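Local coordinates for protein tryptophanyl-tRNA synthetase (Thermus thermophilus, PDB 2EL7) that probably joins tryptophan to its cognate tRNA at the expense of ATP, working as a homodimeric class I aminoacyl-tRNA synthetase, at residues A[240-252]-A[267-281]. Numbering follows the deposited sequence.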
# COMPACT_ATOMS: atom_id res chain seq x y z
N LEU A 240 41.22 21.78 -2.16
CA LEU A 240 42.13 21.41 -3.23
C LEU A 240 43.02 20.23 -2.85
O LEU A 240 43.22 19.31 -3.66
CB LEU A 240 43.00 22.61 -3.61
CG LEU A 240 43.88 22.42 -4.85
CD1 LEU A 240 43.03 22.49 -6.10
CD2 LEU A 240 44.93 23.52 -4.87
N PHE A 241 43.55 20.24 -1.63
CA PHE A 241 44.41 19.14 -1.18
C PHE A 241 43.61 18.01 -0.58
O PHE A 241 44.16 16.93 -0.33
CB PHE A 241 45.45 19.64 -0.18
CG PHE A 241 46.72 20.10 -0.82
CD1 PHE A 241 47.75 19.21 -1.07
CD2 PHE A 241 46.86 21.43 -1.24
CE1 PHE A 241 48.91 19.62 -1.74
CE2 PHE A 241 48.02 21.85 -1.91
CZ PHE A 241 49.04 20.95 -2.16
N THR A 242 42.32 18.25 -0.34
CA THR A 242 41.44 17.21 0.21
C THR A 242 41.13 16.27 -0.95
O THR A 242 41.31 15.05 -0.85
CB THR A 242 40.14 17.82 0.76
OG1 THR A 242 40.45 18.66 1.88
CG2 THR A 242 39.18 16.74 1.20
N TYR A 243 40.67 16.86 -2.06
CA TYR A 243 40.37 16.09 -3.25
C TYR A 243 41.65 15.39 -3.68
O TYR A 243 41.63 14.20 -3.96
CB TYR A 243 39.93 17.00 -4.39
CG TYR A 243 38.56 17.62 -4.23
CD1 TYR A 243 38.05 18.44 -5.22
CD2 TYR A 243 37.77 17.37 -3.10
CE1 TYR A 243 36.78 19.02 -5.11
CE2 TYR A 243 36.49 17.94 -2.98
CZ TYR A 243 36.01 18.77 -3.99
OH TYR A 243 34.79 19.40 -3.88
N LEU A 244 42.75 16.14 -3.72
CA LEU A 244 44.03 15.55 -4.13
C LEU A 244 44.30 14.26 -3.36
O LEU A 244 44.79 13.28 -3.92
CB LEU A 244 45.17 16.54 -3.89
CG LEU A 244 46.57 16.09 -4.34
CD1 LEU A 244 46.63 16.05 -5.85
CD2 LEU A 244 47.63 17.03 -3.79
N SER A 245 43.96 14.27 -2.07
CA SER A 245 44.18 13.12 -1.19
C SER A 245 43.36 11.90 -1.62
O SER A 245 43.82 10.75 -1.54
CB SER A 245 43.79 13.50 0.23
OG SER A 245 44.42 14.74 0.57
N TYR A 246 42.14 12.17 -2.08
CA TYR A 246 41.23 11.13 -2.54
C TYR A 246 41.73 10.40 -3.77
O TYR A 246 41.51 9.20 -3.89
CB TYR A 246 39.89 11.75 -2.91
CG TYR A 246 39.13 12.43 -1.79
CD1 TYR A 246 38.11 13.33 -2.09
CD2 TYR A 246 39.39 12.15 -0.45
CE1 TYR A 246 37.36 13.93 -1.09
CE2 TYR A 246 38.65 12.76 0.57
CZ TYR A 246 37.63 13.65 0.24
OH TYR A 246 36.90 14.29 1.22
N PHE A 247 42.42 11.11 -4.67
CA PHE A 247 42.86 10.52 -5.93
C PHE A 247 44.32 10.40 -6.34
O PHE A 247 44.59 10.03 -7.48
CB PHE A 247 42.15 11.24 -7.06
CG PHE A 247 40.69 11.38 -6.84
CD1 PHE A 247 40.16 12.58 -6.36
CD2 PHE A 247 39.85 10.28 -7.04
CE1 PHE A 247 38.82 12.69 -6.09
CE2 PHE A 247 38.49 10.37 -6.76
CZ PHE A 247 37.97 11.58 -6.28
N ALA A 248 45.25 10.71 -5.44
CA ALA A 248 46.66 10.61 -5.78
C ALA A 248 47.39 9.98 -4.62
O ALA A 248 47.03 10.19 -3.45
CB ALA A 248 47.22 11.99 -6.09
N PRO A 249 48.45 9.19 -4.91
CA PRO A 249 49.24 8.51 -3.88
C PRO A 249 49.77 9.40 -2.76
O PRO A 249 50.05 10.58 -2.97
CB PRO A 249 50.35 7.84 -4.70
CG PRO A 249 50.47 8.70 -5.92
CD PRO A 249 49.06 9.04 -6.24
N LYS A 250 49.89 8.82 -1.56
CA LYS A 250 50.38 9.56 -0.38
C LYS A 250 51.69 10.29 -0.71
O LYS A 250 51.76 11.51 -0.62
CB LYS A 250 50.66 8.60 0.78
CG LYS A 250 49.58 7.58 1.09
CD LYS A 250 50.06 6.64 2.21
CE LYS A 250 49.04 5.53 2.52
NZ LYS A 250 47.72 6.03 2.99
N ASP A 251 52.71 9.52 -1.07
CA ASP A 251 54.02 10.07 -1.40
C ASP A 251 53.92 11.37 -2.18
O ASP A 251 54.43 12.40 -1.74
CB ASP A 251 54.82 9.04 -2.19
CG ASP A 251 55.45 7.98 -1.29
OD1 ASP A 251 54.79 7.53 -0.33
OD2 ASP A 251 56.61 7.59 -1.55
N LEU A 252 53.26 11.33 -3.33
CA LEU A 252 53.10 12.52 -4.14
C LEU A 252 52.35 13.63 -3.42
O LEU A 252 52.71 14.81 -3.52
CB LEU A 252 52.39 12.17 -5.45
CG LEU A 252 51.86 13.30 -6.34
CD1 LEU A 252 52.90 14.41 -6.49
CD2 LEU A 252 51.47 12.72 -7.71
N THR A 267 49.41 26.97 -6.80
CA THR A 267 48.06 26.49 -7.02
C THR A 267 47.83 25.82 -8.38
O THR A 267 47.37 24.68 -8.45
CB THR A 267 47.06 27.67 -6.80
OG1 THR A 267 46.82 27.83 -5.39
CG2 THR A 267 45.74 27.44 -7.50
N TYR A 268 48.17 26.51 -9.46
CA TYR A 268 47.95 25.96 -10.79
C TYR A 268 48.50 24.56 -11.01
O TYR A 268 47.83 23.70 -11.60
CB TYR A 268 48.55 26.85 -11.86
CG TYR A 268 48.18 26.37 -13.24
CD1 TYR A 268 46.91 26.60 -13.76
CD2 TYR A 268 49.08 25.62 -14.01
CE1 TYR A 268 46.52 26.09 -15.00
CE2 TYR A 268 48.71 25.10 -15.25
CZ TYR A 268 47.43 25.34 -15.74
OH TYR A 268 47.06 24.83 -16.97
N VAL A 269 49.73 24.34 -10.57
CA VAL A 269 50.36 23.05 -10.75
C VAL A 269 49.59 21.97 -10.02
O VAL A 269 49.40 20.88 -10.53
CB VAL A 269 51.79 23.06 -10.23
CG1 VAL A 269 52.40 21.70 -10.41
CG2 VAL A 269 52.59 24.11 -10.96
N VAL A 270 49.14 22.29 -8.81
CA VAL A 270 48.39 21.33 -8.02
C VAL A 270 47.06 20.97 -8.67
O VAL A 270 46.65 19.81 -8.69
CB VAL A 270 48.14 21.86 -6.62
CG1 VAL A 270 47.39 20.83 -5.81
CG2 VAL A 270 49.47 22.20 -5.96
N LYS A 271 46.38 21.98 -9.21
CA LYS A 271 45.10 21.75 -9.85
C LYS A 271 45.17 20.78 -11.02
O LYS A 271 44.27 19.96 -11.21
CB LYS A 271 44.51 23.09 -10.28
CG LYS A 271 44.10 23.94 -9.08
CD LYS A 271 43.59 25.31 -9.50
CE LYS A 271 42.93 26.02 -8.34
NZ LYS A 271 42.61 27.43 -8.66
N ARG A 272 46.25 20.87 -11.80
CA ARG A 272 46.45 19.98 -12.94
C ARG A 272 46.82 18.58 -12.44
O ARG A 272 46.45 17.58 -13.07
CB ARG A 272 47.57 20.50 -13.85
CG ARG A 272 47.38 21.91 -14.37
CD ARG A 272 46.93 21.95 -15.83
NE ARG A 272 47.79 21.15 -16.70
CZ ARG A 272 47.93 21.34 -18.02
NH1 ARG A 272 47.27 22.32 -18.63
NH2 ARG A 272 48.70 20.53 -18.72
N ILE A 273 47.57 18.50 -11.34
CA ILE A 273 47.94 17.18 -10.83
C ILE A 273 46.64 16.54 -10.33
O ILE A 273 46.41 15.35 -10.53
CB ILE A 273 48.90 17.24 -9.63
CG1 ILE A 273 50.21 17.93 -10.02
CG2 ILE A 273 49.17 15.82 -9.15
CD1 ILE A 273 51.22 17.03 -10.70
N LEU A 274 45.80 17.36 -9.68
CA LEU A 274 44.51 16.89 -9.18
C LEU A 274 43.62 16.41 -10.34
O LEU A 274 43.09 15.31 -10.32
CB LEU A 274 43.79 18.00 -8.43
CG LEU A 274 42.33 17.70 -8.08
CD1 LEU A 274 42.24 16.44 -7.20
CD2 LEU A 274 41.71 18.90 -7.39
N PHE A 275 43.47 17.26 -11.35
CA PHE A 275 42.67 16.95 -12.52
C PHE A 275 43.12 15.65 -13.17
O PHE A 275 42.34 14.70 -13.28
CB PHE A 275 42.77 18.10 -13.52
CG PHE A 275 41.98 17.88 -14.78
CD1 PHE A 275 40.60 17.93 -14.77
CD2 PHE A 275 42.63 17.63 -15.98
CE1 PHE A 275 39.87 17.72 -15.93
CE2 PHE A 275 41.91 17.42 -17.16
CZ PHE A 275 40.52 17.46 -17.13
N ASP A 276 44.38 15.58 -13.61
CA ASP A 276 44.87 14.36 -14.25
C ASP A 276 44.57 13.10 -13.44
O ASP A 276 44.14 12.08 -14.00
CB ASP A 276 46.39 14.44 -14.51
CG ASP A 276 46.76 15.56 -15.46
OD1 ASP A 276 45.96 15.82 -16.38
OD2 ASP A 276 47.85 16.17 -15.27
N HIS A 277 44.82 13.18 -12.14
CA HIS A 277 44.59 12.04 -11.25
C HIS A 277 43.10 11.77 -11.10
O HIS A 277 42.68 10.62 -11.00
CB HIS A 277 45.26 12.29 -9.89
CG HIS A 277 46.72 11.97 -9.88
ND1 HIS A 277 47.22 10.77 -9.43
CD2 HIS A 277 47.79 12.67 -10.34
CE1 HIS A 277 48.53 10.75 -9.60
NE2 HIS A 277 48.90 11.89 -10.15
N LEU A 278 42.31 12.83 -11.11
CA LEU A 278 40.88 12.66 -10.98
C LEU A 278 40.33 11.96 -12.22
O LEU A 278 39.62 10.97 -12.08
CB LEU A 278 40.20 14.01 -10.78
CG LEU A 278 38.68 13.93 -10.76
CD1 LEU A 278 38.25 12.93 -9.69
CD2 LEU A 278 38.08 15.31 -10.52
N MET A 279 40.66 12.45 -13.41
CA MET A 279 40.21 11.88 -14.68
C MET A 279 40.69 10.45 -14.88
O MET A 279 40.03 9.65 -15.56
CB MET A 279 40.70 12.69 -15.88
CG MET A 279 40.08 14.08 -16.02
SD MET A 279 38.30 14.08 -15.68
CE MET A 279 37.71 12.96 -16.92
N GLU A 280 41.83 10.12 -14.30
CA GLU A 280 42.34 8.78 -14.44
C GLU A 280 41.54 7.83 -13.55
O GLU A 280 41.42 6.64 -13.85
CB GLU A 280 43.83 8.75 -14.06
CG GLU A 280 44.52 7.39 -14.28
CD GLU A 280 44.18 6.79 -15.64
OE1 GLU A 280 44.19 7.53 -16.65
OE2 GLU A 280 43.90 5.57 -15.68
N ALA A 281 40.99 8.35 -12.45
CA ALA A 281 40.22 7.53 -11.53
C ALA A 281 38.86 7.19 -12.11
O ALA A 281 38.38 6.06 -11.97
CB ALA A 281 40.05 8.26 -10.18
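Leu240 opens the contact by spreading its two methyls over the helix 267-281: CD2 packs on Val270 CG1 at 3.8 Å, while CD1 reaches between Lys271 CG and Leu274 CD2. With CG anti to the backbone N (chi1 -173°), the Leu240 branch swings across to the partner helix, although its CB starts off to one side. Phe241 adds the far end of its ring, with Val270 CG1 lying over one face. Tyr243 touches through CB, 3.7 Å from Leu274 CD1; its ring leads away to a hydroxyl bonded to Pro188 O, and the side chain passes close to Val187 and Met196, predicted ATP-site residues, Met196 within the predicted KMSKS motif of class I synthetases. At Leu244 the helices come close, and Leu274 CD1 sits against the backbone, 3.5 Å from Leu244 N.

Phe247 follows, its ring held between Tyr246 CB on one face and Leu278 CD1 on the other. That methyl stands 3.6 Å from the ring centroid and only 10° off the normal, a well-centred CH-pi contact, and Ala281 CB meets Phe247 CD2 obliquely; Phe247 also touches Ile16 and Leu20 of helix 16-33. Cutting Phe247 back to alanine is likely to leave the Leu278 methyl without its aromatic partner and open a gap beside Ala281. As the first helix ends, His277 ND1 makes a weak hydrogen bond to Phe247 O (3.4 Å), the carbonyl oxygen lying near the imidazole plane, while Ala248 CB covers one ring face. The Pro249 and His277 side chains cross at about a right angle, Pro249 CD near His277 CE1; those of Leu252 and His277 come from opposite directions, Leu252 CD2 meeting His277 NE2.

Helix 239-247, at 37°, and the start of helix 250-261 thus pack against helix 267-294. Cohesion probably comes mainly from apolar burial and CH-pi packing, the bent histidine bond adding modest directionality.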